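Local structure of transcription termination factor NusA (Planctomyces limnophilus, 4MTN) at residues Phe178-Arg181 with Leu182-Glu186; Glu238-Gly241 with Gly242-Ile245; Asp311-Arg315 with Glu316-Gln320; Glu341-Ser345 with Gln346-Ser350. The protein probably takes part in both transcription termination and antitermination, binding core RNA polymerase and nascent RNA. All blocks are in the same frame, centred on the assembly; numbering follows the deposited sequence.

Contact 1. Residues Phe178-Arg181 with Leu182-Glu186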
ATOM      1  N   PHE A 178      -7.193  -5.930   1.507  1.00 36.19           N
ATOM      2  CA  PHE A 178      -7.863  -7.177   1.144  1.00 38.12           C
ATOM      3  C   PHE A 178      -8.522  -7.810   2.365  1.00 39.41           C
ATOM      4  O   PHE A 178      -9.656  -8.282   2.295  1.00 39.17           O
ATOM      5  CB  PHE A 178      -6.879  -8.163   0.511  1.00 34.43           C
ATOM      6  CG  PHE A 178      -7.544  -9.349  -0.136  1.00 31.65           C
ATOM      7  CD1 PHE A 178      -8.818  -9.240  -0.670  1.00 32.21           C
ATOM      8  CD2 PHE A 178      -6.902 -10.574  -0.197  1.00 34.74           C
ATOM      9  CE1 PHE A 178      -9.433 -10.327  -1.262  1.00 34.38           C
ATOM     10  CE2 PHE A 178      -7.513 -11.666  -0.787  1.00 34.50           C
ATOM     11  CZ  PHE A 178      -8.781 -11.542  -1.320  1.00 33.44           C
ATOM     12  N   VAL A 179      -7.803  -7.816   3.483  1.00 38.97           N
ATOM     13  CA  VAL A 179      -8.331  -8.344   4.734  1.00 41.83           C
ATOM     14  C   VAL A 179      -9.494  -7.492   5.227  1.00 45.36           C
ATOM     15  O   VAL A 179     -10.518  -8.015   5.674  1.00 45.78           O
ATOM     16  CB  VAL A 179      -7.242  -8.403   5.824  1.00 40.52           C
ATOM     17  CG1 VAL A 179      -7.837  -8.848   7.150  1.00 37.34           C
ATOM     18  CG2 VAL A 179      -6.123  -9.332   5.398  1.00 45.14           C
ATOM     19  N   ARG A 180      -9.325  -6.176   5.133  1.00 42.94           N
ATOM     20  CA  ARG A 180     -10.339  -5.226   5.576  1.00 41.97           C
ATOM     21  C   ARG A 180     -11.657  -5.437   4.837  1.00 42.01           C
ATOM     22  O   ARG A 180     -12.727  -5.405   5.442  1.00 46.37           O
ATOM     23  CB  ARG A 180      -9.843  -3.791   5.376  1.00 41.02           C
ATOM     24  CG  ARG A 180     -10.802  -2.724   5.865  1.00 44.99           C
ATOM     25  CD  ARG A 180     -10.274  -1.328   5.572  1.00 46.65           C
ATOM     26  NE  ARG A 180      -9.146  -0.966   6.425  1.00 50.16           N
ATOM     27  CZ  ARG A 180      -9.256  -0.273   7.554  1.00 51.38           C
ATOM     28  NH1 ARG A 180     -10.449   0.131   7.970  1.00 47.56           N
ATOM     29  NH2 ARG A 180      -8.177   0.014   8.269  1.00 53.04           N
ATOM     30  N   ARG A 181     -11.573  -5.663   3.530  1.00 42.11           N
ATOM     31  CA  ARG A 181     -12.760  -5.901   2.717  1.00 41.50           C
ATOM     32  C   ARG A 181     -13.434  -7.217   3.089  1.00 41.99           C
ATOM     33  O   ARG A 181     -14.650  -7.273   3.266  1.00 44.32           O
ATOM     34  CB  ARG A 181     -12.404  -5.911   1.228  1.00 39.07           C
ATOM     35  CG  ARG A 181     -11.869  -4.599   0.675  1.00 41.10           C
ATOM     36  CD  ARG A 181     -12.946  -3.531   0.578  1.00 29.55           C
ATOM     37  NE  ARG A 181     -13.040  -2.728   1.792  1.00 41.21           N
ATOM     38  CZ  ARG A 181     -12.281  -1.666   2.046  1.00 42.54           C
ATOM     39  NH1 ARG A 181     -11.364  -1.279   1.171  1.00 30.02           N
ATOM     40  NH2 ARG A 181     -12.440  -0.990   3.176  1.00 38.73           N
ATOM     41  N   LEU A 182     -12.633  -8.274   3.200  1.00 40.04           N
ATOM     42  CA  LEU A 182     -13.147  -9.604   3.509  1.00 38.45           C
ATOM     43  C   LEU A 182     -13.841  -9.646   4.866  1.00 37.42           C
ATOM     44  O   LEU A 182     -14.839 -10.347   5.040  1.00 37.80           O
ATOM     45  CB  LEU A 182     -12.017 -10.632   3.468  1.00 40.69           C
ATOM     46  CG  LEU A 182     -11.468 -10.965   2.081  1.00 43.34           C
ATOM     47  CD1 LEU A 182     -10.240 -11.852   2.191  1.00 36.07           C
ATOM     48  CD2 LEU A 182     -12.539 -11.629   1.230  1.00 38.08           C
ATOM     49  N   LEU A 183     -13.310  -8.894   5.822  1.00 36.10           N
ATOM     50  CA  LEU A 183     -13.920  -8.803   7.143  1.00 37.23           C
ATOM     51  C   LEU A 183     -15.267  -8.094   7.065  1.00 40.82           C
ATOM     52  O   LEU A 183     -16.215  -8.465   7.761  1.00 47.55           O
ATOM     53  CB  LEU A 183     -12.991  -8.078   8.119  1.00 35.98           C
ATOM     54  CG  LEU A 183     -11.808  -8.910   8.623  1.00 35.06           C
ATOM     55  CD1 LEU A 183     -10.820  -8.052   9.398  1.00 30.93           C
ATOM     56  CD2 LEU A 183     -12.303 -10.062   9.482  1.00 36.05           C
ATOM     57  N   GLU A 184     -15.347  -7.079   6.210  1.00 36.83           N
ATOM     58  CA  GLU A 184     -16.586  -6.337   6.013  1.00 31.19           C
ATOM     59  C   GLU A 184     -17.668  -7.231   5.417  1.00 36.77           C
ATOM     60  O   GLU A 184     -18.847  -7.084   5.731  1.00 40.21           O
ATOM     61  CB  GLU A 184     -16.350  -5.123   5.112  1.00 31.15           C
ATOM     62  CG  GLU A 184     -15.533  -4.014   5.759  1.00 40.24           C
ATOM     63  CD  GLU A 184     -15.082  -2.957   4.767  1.00 45.32           C
ATOM     64  OE1 GLU A 184     -15.393  -3.095   3.565  1.00 43.24           O
ATOM     65  OE2 GLU A 184     -14.415  -1.990   5.189  1.00 47.72           O
ATOM     66  N   LEU A 185     -17.262  -8.163   4.563  1.00 33.10           N
ATOM     67  CA  LEU A 185     -18.202  -9.084   3.933  1.00 36.47           C
ATOM     68  C   LEU A 185     -18.675 -10.168   4.899  1.00 43.54           C
ATOM     69  O   LEU A 185     -19.860 -10.492   4.948  1.00 45.21           O
ATOM     70  CB  LEU A 185     -17.573  -9.734   2.700  1.00 33.81           C
ATOM     71  CG  LEU A 185     -17.376  -8.861   1.460  1.00 38.04           C
ATOM     72  CD1 LEU A 185     -16.723  -9.665   0.348  1.00 32.38           C
ATOM     73  CD2 LEU A 185     -18.702  -8.278   0.997  1.00 33.53           C
ATOM     74  N   GLU A 186     -17.741 -10.727   5.660  1.00 45.38           N
ATOM     75  CA  GLU A 186     -18.040 -11.875   6.508  1.00 49.30           C
ATOM     76  C   GLU A 186     -18.746 -11.487   7.807  1.00 46.84           C
ATOM     77  O   GLU A 186     -19.622 -12.210   8.282  1.00 46.28           O
ATOM     78  CB  GLU A 186     -16.756 -12.643   6.828  1.00 54.55           C
ATOM     79  CG  GLU A 186     -16.977 -14.116   7.127  1.00 61.56           C
ATOM     80  CD  GLU A 186     -17.359 -14.907   5.891  1.00 67.83           C
ATOM     81  OE1 GLU A 186     -16.967 -14.500   4.777  1.00 69.93           O
ATOM     82  OE2 GLU A 186     -18.055 -15.936   6.033  1.00 70.81           O
TER
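R181 grips E184 side-on with two nitrogens: NE bonds OE1 at 3.0 Å and NH2 bonds OE2, also at 3.0 Å. This is an i to i+3 salt bridge along helix 176-186. Both oxygens lie near the guanidinium plane, but the carboxylate is turned 37° from it, so that NE meets OE1 from above the carboxylate plane while NH2 approaches OE2 on its syn side. R181 reaches this position because its chain folds back at chi2 and chi3; its third nitrogen, NH1, bonds the carbonyl of G110. Without the carboxylate, as with an alanine here, NE and NH2 of R181 would probably lose their acidic mate and the guanidinium would be freer to turn about its remaining bond to G110. The helix backbone follows the usual i to i+4 pattern, for instance L183 N to V179 O at 2.9 Å. On the buried side the helix packs against strands 112-120 and 152-162 and against L240, which follows helix 231-239. V179 CG1 also lies alongside L183 CD1 at 3.8 Å. F178 has CG anti to its backbone N (chi1 -168°), which turns one ring face to L182: L182 CD1 makes a CH-pi contact over the ring centre, 3.9 Å from the F178 centroid.

Contact 2. Residues Glu238-Gly241 with Gly242-Ile245; sequences EELG and GERI
L240 and E243 carry this contact, their side chains converging obliquely across a two-glycine turn. Both CA-CB bonds are directed toward the opposite segment, and the two CB atoms meet at 3.7 Å. From there L240 sends CD1 along the acid until it lies 3.4 Å from E243 OE1. E243 is stretched out, with CG anti to the backbone N (chi1 178°) and the chain extended beyond, which sets the carboxylate alongside the leucine, OE1 against CD1 and CB. The turn that permits this is a Schellman motif closing helix 231-239, with G241 N to E238 O (3.2 Å) as one of its two backward bonds. G241 and G242 both have positive phi (88° and 95°), and a CB at either position would press against the preceding carbonyl oxygen. The chain then enters strand 244-249, so the turn joins a helix to an outer strand of the three-stranded sheet of a NusA-like KH domain. L240 also packs on F178, V179 and L182 of helix 176-186. E243 OE1 forms a salt bridge with R202 and accepts a hydrogen bond from G205 N. The leucine therefore offers the acid only an apolar flank; the carboxylate is buried but paired elsewhere, and R202 would be expected to favour its ionised form.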
ATOM      1  N   GLU A 238      -9.144 -18.564   6.078  1.00 52.77           N
ATOM      2  CA  GLU A 238      -9.032 -19.695   5.163  1.00 63.22           C
ATOM      3  C   GLU A 238      -9.042 -19.226   3.715  1.00 68.53           C
ATOM      4  O   GLU A 238      -8.470 -19.873   2.839  1.00 72.19           O
ATOM      5  CB  GLU A 238     -10.163 -20.698   5.402  1.00 71.33           C
ATOM      6  CG  GLU A 238     -10.114 -21.371   6.765  1.00 81.64           C
ATOM      7  CD  GLU A 238      -8.791 -22.066   7.029  1.00 92.80           C
ATOM      8  OE1 GLU A 238      -8.213 -22.639   6.080  1.00 95.34           O
ATOM      9  OE2 GLU A 238      -8.327 -22.037   8.189  1.00 99.07           O
ATOM     10  N   GLU A 239      -9.694 -18.095   3.468  1.00 71.51           N
ATOM     11  CA  GLU A 239      -9.699 -17.489   2.143  1.00 74.58           C
ATOM     12  C   GLU A 239      -8.323 -16.916   1.826  1.00 71.47           C
ATOM     13  O   GLU A 239      -7.967 -16.729   0.663  1.00 77.78           O
ATOM     14  CB  GLU A 239     -10.769 -16.398   2.049  1.00 82.52           C
ATOM     15  CG  GLU A 239     -12.196 -16.923   2.096  1.00 93.52           C
ATOM     16  CD  GLU A 239     -13.218 -15.823   2.318  1.00 99.91           C
ATOM     17  OE1 GLU A 239     -12.809 -14.677   2.601  1.00101.76           O
ATOM     18  OE2 GLU A 239     -14.431 -16.103   2.210  1.00100.80           O
ATOM     19  N   LEU A 240      -7.557 -16.638   2.875  1.00 64.98           N
ATOM     20  CA  LEU A 240      -6.206 -16.109   2.734  1.00 59.24           C
ATOM     21  C   LEU A 240      -5.160 -17.220   2.778  1.00 61.90           C
ATOM     22  O   LEU A 240      -3.959 -16.955   2.741  1.00 65.24           O
ATOM     23  CB  LEU A 240      -5.924 -15.076   3.824  1.00 51.07           C
ATOM     24  CG  LEU A 240      -6.865 -13.872   3.832  1.00 47.39           C
ATOM     25  CD1 LEU A 240      -6.519 -12.930   4.971  1.00 47.99           C
ATOM     26  CD2 LEU A 240      -6.820 -13.147   2.496  1.00 45.91           C
ATOM     27  N   GLY A 241      -5.622 -18.465   2.859  1.00 58.77           N
ATOM     28  CA  GLY A 241      -4.729 -19.610   2.846  1.00 60.73           C
ATOM     29  C   GLY A 241      -4.208 -20.031   4.207  1.00 58.97           C
ATOM     30  O   GLY A 241      -3.124 -20.606   4.312  1.00 59.97           O
ATOM     31  N   GLY A 242      -4.978 -19.752   5.253  1.00 54.83           N
ATOM     32  CA  GLY A 242      -4.599 -20.140   6.599  1.00 47.59           C
ATOM     33  C   GLY A 242      -3.895 -19.039   7.367  1.00 53.73           C
ATOM     34  O   GLY A 242      -3.213 -19.297   8.358  1.00 57.83           O
ATOM     35  N   GLU A 243      -4.058 -17.807   6.902  1.00 52.84           N
ATOM     36  CA  GLU A 243      -3.474 -16.648   7.568  1.00 51.97           C
ATOM     37  C   GLU A 243      -4.129 -16.415   8.929  1.00 51.84           C
ATOM     38  O   GLU A 243      -5.355 -16.398   9.042  1.00 47.32           O
ATOM     39  CB  GLU A 243      -3.613 -15.407   6.683  1.00 50.14           C
ATOM     40  CG  GLU A 243      -3.089 -14.122   7.299  1.00 49.95           C
ATOM     41  CD  GLU A 243      -3.043 -12.980   6.301  1.00 48.22           C
ATOM     42  OE1 GLU A 243      -3.181 -13.239   5.087  1.00 49.70           O
ATOM     43  OE2 GLU A 243      -2.866 -11.820   6.729  1.00 47.70           O
ATOM     44  N   ARG A 244      -3.307 -16.245   9.960  1.00 47.51           N
ATOM     45  CA  ARG A 244      -3.808 -16.044  11.317  1.00 44.75           C
ATOM     46  C   ARG A 244      -4.325 -14.625  11.524  1.00 49.45           C
ATOM     47  O   ARG A 244      -3.650 -13.653  11.190  1.00 50.65           O
ATOM     48  CB  ARG A 244      -2.717 -16.358  12.342  1.00 45.81           C
ATOM     49  CG  ARG A 244      -2.343 -17.830  12.415  1.00 57.93           C
ATOM     50  CD  ARG A 244      -3.571 -18.690  12.665  1.00 55.37           C
ATOM     51  NE  ARG A 244      -4.297 -18.263  13.856  1.00 58.38           N
ATOM     52  CZ  ARG A 244      -5.510 -18.695  14.187  1.00 62.96           C
ATOM     53  NH1 ARG A 244      -6.138 -19.570  13.415  1.00 63.08           N
ATOM     54  NH2 ARG A 244      -6.095 -18.250  15.291  1.00 64.36           N
ATOM     55  N   ILE A 245      -5.524 -14.510  12.087  1.00 43.06           N
ATOM     56  CA  ILE A 245      -6.146 -13.206  12.290  1.00 42.15           C
ATOM     57  C   ILE A 245      -6.441 -12.932  13.763  1.00 42.39           C
ATOM     58  O   ILE A 245      -7.229 -13.639  14.393  1.00 42.66           O
ATOM     59  CB  ILE A 245      -7.452 -13.083  11.484  1.00 41.78           C
ATOM     60  CG1 ILE A 245      -7.172 -13.276   9.993  1.00 46.36           C
ATOM     61  CG2 ILE A 245      -8.107 -11.736  11.735  1.00 42.22           C
ATOM     62  CD1 ILE A 245      -8.400 -13.170   9.122  1.00 51.41           C
TER

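Contact 3. Residues Asp311-Arg315 with Glu316-Gln320; sequences DVMTR and EELDQ
T314 and E317 face each other through first torsions of the same sign. In T314, OG1 sits between the backbone N and the carbonyl carbon (chi1 73°), which aims it at the first helical turn, where it accepts from E317 N at 3.2 Å in a nearly straight bond (166°). E317 places CG in the corresponding position, between its backbone N and carbonyl carbon (chi1 75°), and then runs extended, returning OE2 to T314 N in a weak bond of 3.3 Å. These reciprocal bonds are a capping box, here at the junction where strand 309-313 gives way to helix 316-330; the strand pairs with strand 278-282 in a sheet that probably belongs to the second KH domain. A leucine in place of E317 would probably leave T314 N without its carboxylate partner and reduce the box to a single bond. Selenomethionine M313 is straight as far as SE and bent at chi3, bringing CE against the first helical turn, 3.7 Å from L318 CA, with SE 4.2 Å from L318 CD1. R315 kinks at chi2 and turns one guanidinium face to L318, whose CD2 lies over it, 3.7 Å from R315 NH1. The same R315 makes a stretched salt bridge from NE to D319 OD1 at 3.4 Å, its guanidinium steeply turned against the carboxylate. D319 N also bonds R315 O at 3.1 Å. L318 also packs on L280 and L282.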
ATOM      1  N   ASP A 311       9.928  -1.222  21.403  1.00 67.17           N
ATOM      2  CA  ASP A 311      11.168  -1.857  21.833  1.00 71.52           C
ATOM      3  C   ASP A 311      10.920  -2.657  23.107  1.00 68.38           C
ATOM      4  O   ASP A 311      10.651  -2.087  24.164  1.00 68.92           O
ATOM      5  CB  ASP A 311      12.260  -0.809  22.059  1.00 78.90           C
ATOM      6  CG  ASP A 311      13.658  -1.387  21.947  1.00 79.85           C
ATOM      7  OD1 ASP A 311      13.810  -2.620  22.083  1.00 80.23           O
ATOM      8  OD2 ASP A 311      14.606  -0.606  21.724  1.00 83.89           O
ATOM      9  N   VAL A 312      11.010  -3.979  23.004  1.00 67.11           N
ATOM     10  CA  VAL A 312      10.697  -4.852  24.132  1.00 68.17           C
ATOM     11  C   VAL A 312      11.938  -5.247  24.925  1.00 72.66           C
ATOM     12  O   VAL A 312      12.853  -5.883  24.400  1.00 75.49           O
ATOM     13  CB  VAL A 312       9.977  -6.130  23.667  1.00 63.46           C
ATOM     14  CG1 VAL A 312       9.795  -7.090  24.832  1.00 66.30           C
ATOM     15  CG2 VAL A 312       8.636  -5.780  23.052  1.00 61.20           C
HETATM   16  N   MSE A 313      11.957  -4.858  26.195  1.00 75.30           N
HETATM   17  CA  MSE A 313      13.042  -5.203  27.104  1.00 80.12           C
HETATM   18  C   MSE A 313      12.485  -5.618  28.460  1.00 80.50           C
HETATM   19  O   MSE A 313      11.303  -5.419  28.738  1.00 78.62           O
HETATM   20  CB  MSE A 313      14.004  -4.024  27.284  1.00 82.90           C
HETATM   21  CG  MSE A 313      14.606  -3.486  25.999  1.00 86.19           C
HETATM   22 SE   MSE A 313      15.692  -1.901  26.319  1.00159.46          SE
HETATM   23  CE  MSE A 313      17.088  -2.714  27.408  1.00105.93           C
ATOM     24  N   THR A 314      13.335  -6.198  29.300  1.00 81.35           N
ATOM     25  CA  THR A 314      12.968  -6.434  30.688  1.00 85.51           C
ATOM     26  C   THR A 314      13.346  -5.195  31.492  1.00 87.61           C
ATOM     27  O   THR A 314      13.914  -4.250  30.945  1.00 85.87           O
ATOM     28  CB  THR A 314      13.663  -7.678  31.275  1.00 87.94           C
ATOM     29  OG1 THR A 314      15.048  -7.394  31.509  1.00 88.83           O
ATOM     30  CG2 THR A 314      13.542  -8.858  30.323  1.00 87.36           C
ATOM     31  N   ARG A 315      13.039  -5.196  32.783  1.00 90.48           N
ATOM     32  CA  ARG A 315      13.372  -4.056  33.629  1.00 94.65           C
ATOM     33  C   ARG A 315      14.847  -4.085  34.017  1.00100.31           C
ATOM     34  O   ARG A 315      15.504  -3.046  34.079  1.00 98.51           O
ATOM     35  CB  ARG A 315      12.496  -4.032  34.882  1.00 97.00           C
ATOM     36  CG  ARG A 315      12.703  -2.800  35.750  1.00100.71           C
ATOM     37  CD  ARG A 315      12.250  -1.537  35.031  1.00102.57           C
ATOM     38  NE  ARG A 315      12.809  -0.330  35.634  1.00109.47           N
ATOM     39  CZ  ARG A 315      12.477   0.908  35.277  1.00113.22           C
ATOM     40  NH1 ARG A 315      11.579   1.106  34.322  1.00112.33           N
ATOM     41  NH2 ARG A 315      13.038   1.948  35.879  1.00116.41           N
ATOM     42  N   GLU A 316      15.360  -5.284  34.272  1.00109.01           N
ATOM     43  CA  GLU A 316      16.742  -5.457  34.703  1.00113.47           C
ATOM     44  C   GLU A 316      17.730  -5.084  33.605  1.00112.65           C
ATOM     45  O   GLU A 316      18.739  -4.429  33.866  1.00117.87           O
ATOM     46  CB  GLU A 316      16.987  -6.900  35.156  1.00120.78           C
ATOM     47  CG  GLU A 316      16.344  -7.261  36.489  1.00128.51           C
ATOM     48  CD  GLU A 316      14.840  -7.432  36.391  1.00132.34           C
ATOM     49  OE1 GLU A 316      14.332  -7.630  35.267  1.00130.48           O
ATOM     50  OE2 GLU A 316      14.164  -7.369  37.442  1.00136.05           O
ATOM     51  N   GLU A 317      17.437  -5.498  32.376  1.00102.59           N
ATOM     52  CA  GLU A 317      18.327  -5.213  31.257  1.00 98.91           C
ATOM     53  C   GLU A 317      18.151  -3.776  30.778  1.00 91.81           C
ATOM     54  O   GLU A 317      18.980  -3.259  30.030  1.00 90.55           O
ATOM     55  CB  GLU A 317      18.090  -6.195  30.108  1.00100.67           C
ATOM     56  CG  GLU A 317      16.828  -5.947  29.304  1.00100.55           C
ATOM     57  CD  GLU A 317      16.556  -7.055  28.305  1.00102.04           C
ATOM     58  OE1 GLU A 317      17.054  -8.181  28.515  1.00102.95           O
ATOM     59  OE2 GLU A 317      15.849  -6.802  27.307  1.00102.19           O
ATOM     60  N   LEU A 318      17.070  -3.134  31.211  1.00 88.37           N
ATOM     61  CA  LEU A 318      16.877  -1.715  30.937  1.00 83.07           C
ATOM     62  C   LEU A 318      17.767  -0.882  31.851  1.00 86.13           C
ATOM     63  O   LEU A 318      18.427   0.051  31.400  1.00 85.79           O
ATOM     64  CB  LEU A 318      15.414  -1.310  31.120  1.00 77.52           C
ATOM     65  CG  LEU A 318      15.146   0.192  30.981  1.00 71.86           C
ATOM     66  CD1 LEU A 318      15.486   0.675  29.577  1.00 66.48           C
ATOM     67  CD2 LEU A 318      13.706   0.529  31.337  1.00 70.59           C
ATOM     68  N   ASP A 319      17.779  -1.230  33.134  1.00 91.38           N
ATOM     69  CA  ASP A 319      18.620  -0.549  34.114  1.00 97.62           C
ATOM     70  C   ASP A 319      20.089  -0.662  33.727  1.00 95.32           C
ATOM     71  O   ASP A 319      20.866   0.274  33.913  1.00 93.99           O
ATOM     72  CB  ASP A 319      18.397  -1.130  35.513  1.00107.21           C
ATOM     73  CG  ASP A 319      16.948  -1.055  35.952  1.00110.84           C
ATOM     74  OD1 ASP A 319      16.236  -0.132  35.503  1.00111.59           O
ATOM     75  OD2 ASP A 319      16.522  -1.919  36.745  1.00113.49           O
ATOM     76  N   GLN A 320      20.457  -1.818  33.188  1.00 96.77           N
ATOM     77  CA  GLN A 320      21.805  -2.039  32.684  1.00 98.18           C
ATOM     78  C   GLN A 320      22.044  -1.192  31.439  1.00 91.78           C
ATOM     79  O   GLN A 320      23.155  -0.721  31.197  1.00 91.79           O
ATOM     80  CB  GLN A 320      22.026  -3.520  32.374  1.00104.33           C
ATOM     81  CG  GLN A 320      23.407  -3.852  31.836  1.00110.05           C
ATOM     82  CD  GLN A 320      23.540  -5.308  31.439  1.00115.88           C
ATOM     83  OE1 GLN A 320      22.629  -6.108  31.654  1.00118.59           O
ATOM     84  NE2 GLN A 320      24.680  -5.661  30.857  1.00117.77           N
TER

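Contact 4. Residues Glu341-Ser345 with Gln346-Ser350; sequences EGLVS and QGFLS
F348 comes back onto L343 through two settings: G347 takes a phi of 106°, which turns the chain out of the helix, and F348 then places CG anti to its carbonyl carbon (chi1 -64°). The ring is thereby presented edge-on to the backbone: L343 O lies in the ring plane at its edge, 3.2 Å from F348 CD2, while L343 CD2 lies over one of its faces. The two CB atoms, of L343 and F348, are 4.1 Å apart. L343 O is also the main acceptor of the turn. F348 N reaches it at 3.0 Å and Q346 N at 3.1 Å, from opposite faces of the carbonyl plane. With G347 N bonded to V344 O at 3.2 Å, this is a Schellman motif ending helix 337-345, within the helix-hairpin-helix domain, and at these backbone angles a CB on G347 would press against the carbonyl oxygen of Q346. S345 turns OG between its backbone N and carbonyl carbon, where it donates to G342 O at 2.6 Å from above the carbonyl plane. Across the turn, V344 CA meets F348 O in a CA-H...O contact, and V344 CG1 packs on L349 CD2 at 4.3 Å. V344 also packs on L322, A325 and V326 of helix 316-330, while L343 lies against L362 and M365. The ring of F348 extends on to M275, L276 and I357.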
ATOM      1  N   GLU A 341      22.983  12.123  30.648  1.00 81.13           N
ATOM      2  CA  GLU A 341      21.873  11.615  31.447  1.00 81.01           C
ATOM      3  C   GLU A 341      20.533  12.100  30.901  1.00 80.59           C
ATOM      4  O   GLU A 341      19.520  11.409  31.014  1.00 79.72           O
ATOM      5  CB  GLU A 341      22.025  12.034  32.909  1.00 82.64           C
ATOM      6  CG  GLU A 341      23.109  11.282  33.662  1.00 84.63           C
ATOM      7  CD  GLU A 341      23.255  11.752  35.095  1.00 90.43           C
ATOM      8  OE1 GLU A 341      22.548  12.706  35.483  1.00 93.61           O
ATOM      9  OE2 GLU A 341      24.075  11.168  35.833  1.00 93.37           O
ATOM     10  N   GLY A 342      20.534  13.292  30.311  1.00 78.13           N
ATOM     11  CA  GLY A 342      19.333  13.850  29.719  1.00 75.57           C
ATOM     12  C   GLY A 342      18.874  13.053  28.515  1.00 72.08           C
ATOM     13  O   GLY A 342      17.679  12.817  28.330  1.00 60.07           O
ATOM     14  N   LEU A 343      19.831  12.637  27.693  1.00 68.27           N
ATOM     15  CA  LEU A 343      19.542  11.833  26.510  1.00 66.25           C
ATOM     16  C   LEU A 343      18.975  10.472  26.897  1.00 64.31           C
ATOM     17  O   LEU A 343      17.986  10.015  26.325  1.00 56.67           O
ATOM     18  CB  LEU A 343      20.803  11.652  25.663  1.00 64.94           C
ATOM     19  CG  LEU A 343      21.357  12.895  24.966  1.00 64.59           C
ATOM     20  CD1 LEU A 343      22.754  12.624  24.433  1.00 61.81           C
ATOM     21  CD2 LEU A 343      20.429  13.333  23.843  1.00 55.30           C
ATOM     22  N   VAL A 344      19.614   9.834  27.872  1.00 71.88           N
ATOM     23  CA  VAL A 344      19.211   8.511  28.336  1.00 76.96           C
ATOM     24  C   VAL A 344      17.825   8.550  28.974  1.00 79.07           C
ATOM     25  O   VAL A 344      17.023   7.630  28.802  1.00 76.90           O
ATOM     26  CB  VAL A 344      20.230   7.943  29.346  1.00 81.12           C
ATOM     27  CG1 VAL A 344      19.797   6.575  29.837  1.00 83.04           C
ATOM     28  CG2 VAL A 344      21.605   7.865  28.713  1.00 81.31           C
ATOM     29  N   SER A 345      17.545   9.627  29.698  1.00 81.73           N
ATOM     30  CA  SER A 345      16.253   9.799  30.351  1.00 85.53           C
ATOM     31  C   SER A 345      15.132   9.982  29.332  1.00 81.98           C
ATOM     32  O   SER A 345      13.964   9.723  29.628  1.00 82.70           O
ATOM     33  CB  SER A 345      16.292  10.997  31.301  1.00 93.41           C
ATOM     34  OG  SER A 345      16.451  12.210  30.587  1.00100.84           O
ATOM     35  N   GLN A 346      15.494  10.429  28.134  1.00 77.20           N
ATOM     36  CA  GLN A 346      14.515  10.686  27.085  1.00 72.42           C
ATOM     37  C   GLN A 346      14.367   9.499  26.131  1.00 68.22           C
ATOM     38  O   GLN A 346      13.629   9.573  25.148  1.00 65.94           O
ATOM     39  CB  GLN A 346      14.891  11.945  26.306  1.00 74.66           C
ATOM     40  CG  GLN A 346      13.694  12.717  25.786  1.00 79.14           C
ATOM     41  CD  GLN A 346      12.892  13.369  26.895  1.00 86.19           C
ATOM     42  OE1 GLN A 346      13.420  13.657  27.971  1.00 88.94           O
ATOM     43  NE2 GLN A 346      11.611  13.604  26.640  1.00 88.08           N
ATOM     44  N   GLY A 347      15.074   8.410  26.421  1.00 66.79           N
ATOM     45  CA  GLY A 347      14.926   7.185  25.654  1.00 66.50           C
ATOM     46  C   GLY A 347      16.066   6.847  24.710  1.00 68.35           C
ATOM     47  O   GLY A 347      16.004   5.849  23.991  1.00 66.13           O
ATOM     48  N   PHE A 348      17.109   7.671  24.709  1.00 70.75           N
ATOM     49  CA  PHE A 348      18.274   7.414  23.869  1.00 64.18           C
ATOM     50  C   PHE A 348      19.246   6.472  24.570  1.00 65.23           C
ATOM     51  O   PHE A 348      19.751   6.777  25.649  1.00 67.54           O
ATOM     52  CB  PHE A 348      18.971   8.724  23.501  1.00 62.50           C
ATOM     53  CG  PHE A 348      18.129   9.643  22.667  1.00 61.34           C
ATOM     54  CD1 PHE A 348      18.172   9.579  21.284  1.00 58.90           C
ATOM     55  CD2 PHE A 348      17.289  10.569  23.264  1.00 61.68           C
ATOM     56  CE1 PHE A 348      17.396  10.422  20.514  1.00 58.60           C
ATOM     57  CE2 PHE A 348      16.511  11.413  22.498  1.00 60.86           C
ATOM     58  CZ  PHE A 348      16.564  11.338  21.121  1.00 52.07           C
ATOM     59  N   LEU A 349      19.504   5.325  23.949  1.00 64.65           N
ATOM     60  CA  LEU A 349      20.348   4.303  24.559  1.00 65.41           C
ATOM     61  C   LEU A 349      21.611   4.046  23.743  1.00 59.36           C
ATOM     62  O   LEU A 349      22.721   4.304  24.208  1.00 61.59           O
ATOM     63  CB  LEU A 349      19.560   3.005  24.735  1.00 67.23           C
ATOM     64  CG  LEU A 349      18.334   3.111  25.645  1.00 71.64           C
ATOM     65  CD1 LEU A 349      17.545   1.810  25.652  1.00 76.48           C
ATOM     66  CD2 LEU A 349      18.746   3.505  27.057  1.00 71.18           C
ATOM     67  N   SER A 350      21.439   3.532  22.530  1.00 52.71           N
ATOM     68  CA  SER A 350      22.573   3.234  21.663  1.00 59.11           C
ATOM     69  C   SER A 350      23.043   4.476  20.912  1.00 62.62           C
ATOM     70  O   SER A 350      22.454   5.550  21.041  1.00 63.35           O
ATOM     71  CB  SER A 350      22.209   2.128  20.671  1.00 59.19           C
ATOM     72  OG  SER A 350      21.159   2.538  19.813  1.00 59.30           O
TER

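The four contacts fall into two pairs. Contacts 1 and 2, with centres about 12 Å apart, meet where L240 packs on F178 and V179, joining helix 176-186 to the KH domain. Contacts 3 and 4, about 13 Å apart, touch through M313 and L349, and helices 316-330 and 337-345 follow each other in the chain. All are partly buried, each combining buried apolar residues with exposed or partly exposed ones. Their chemistry follows their place on a helix: contact 1 lies within a helix and adds an ion pair, contact 3 begins a helix with side-chain caps, and contacts 2 and 4 end helices in glycine-dependent Schellman turns, with a paired acid buried in one and an aromatic ring in the other.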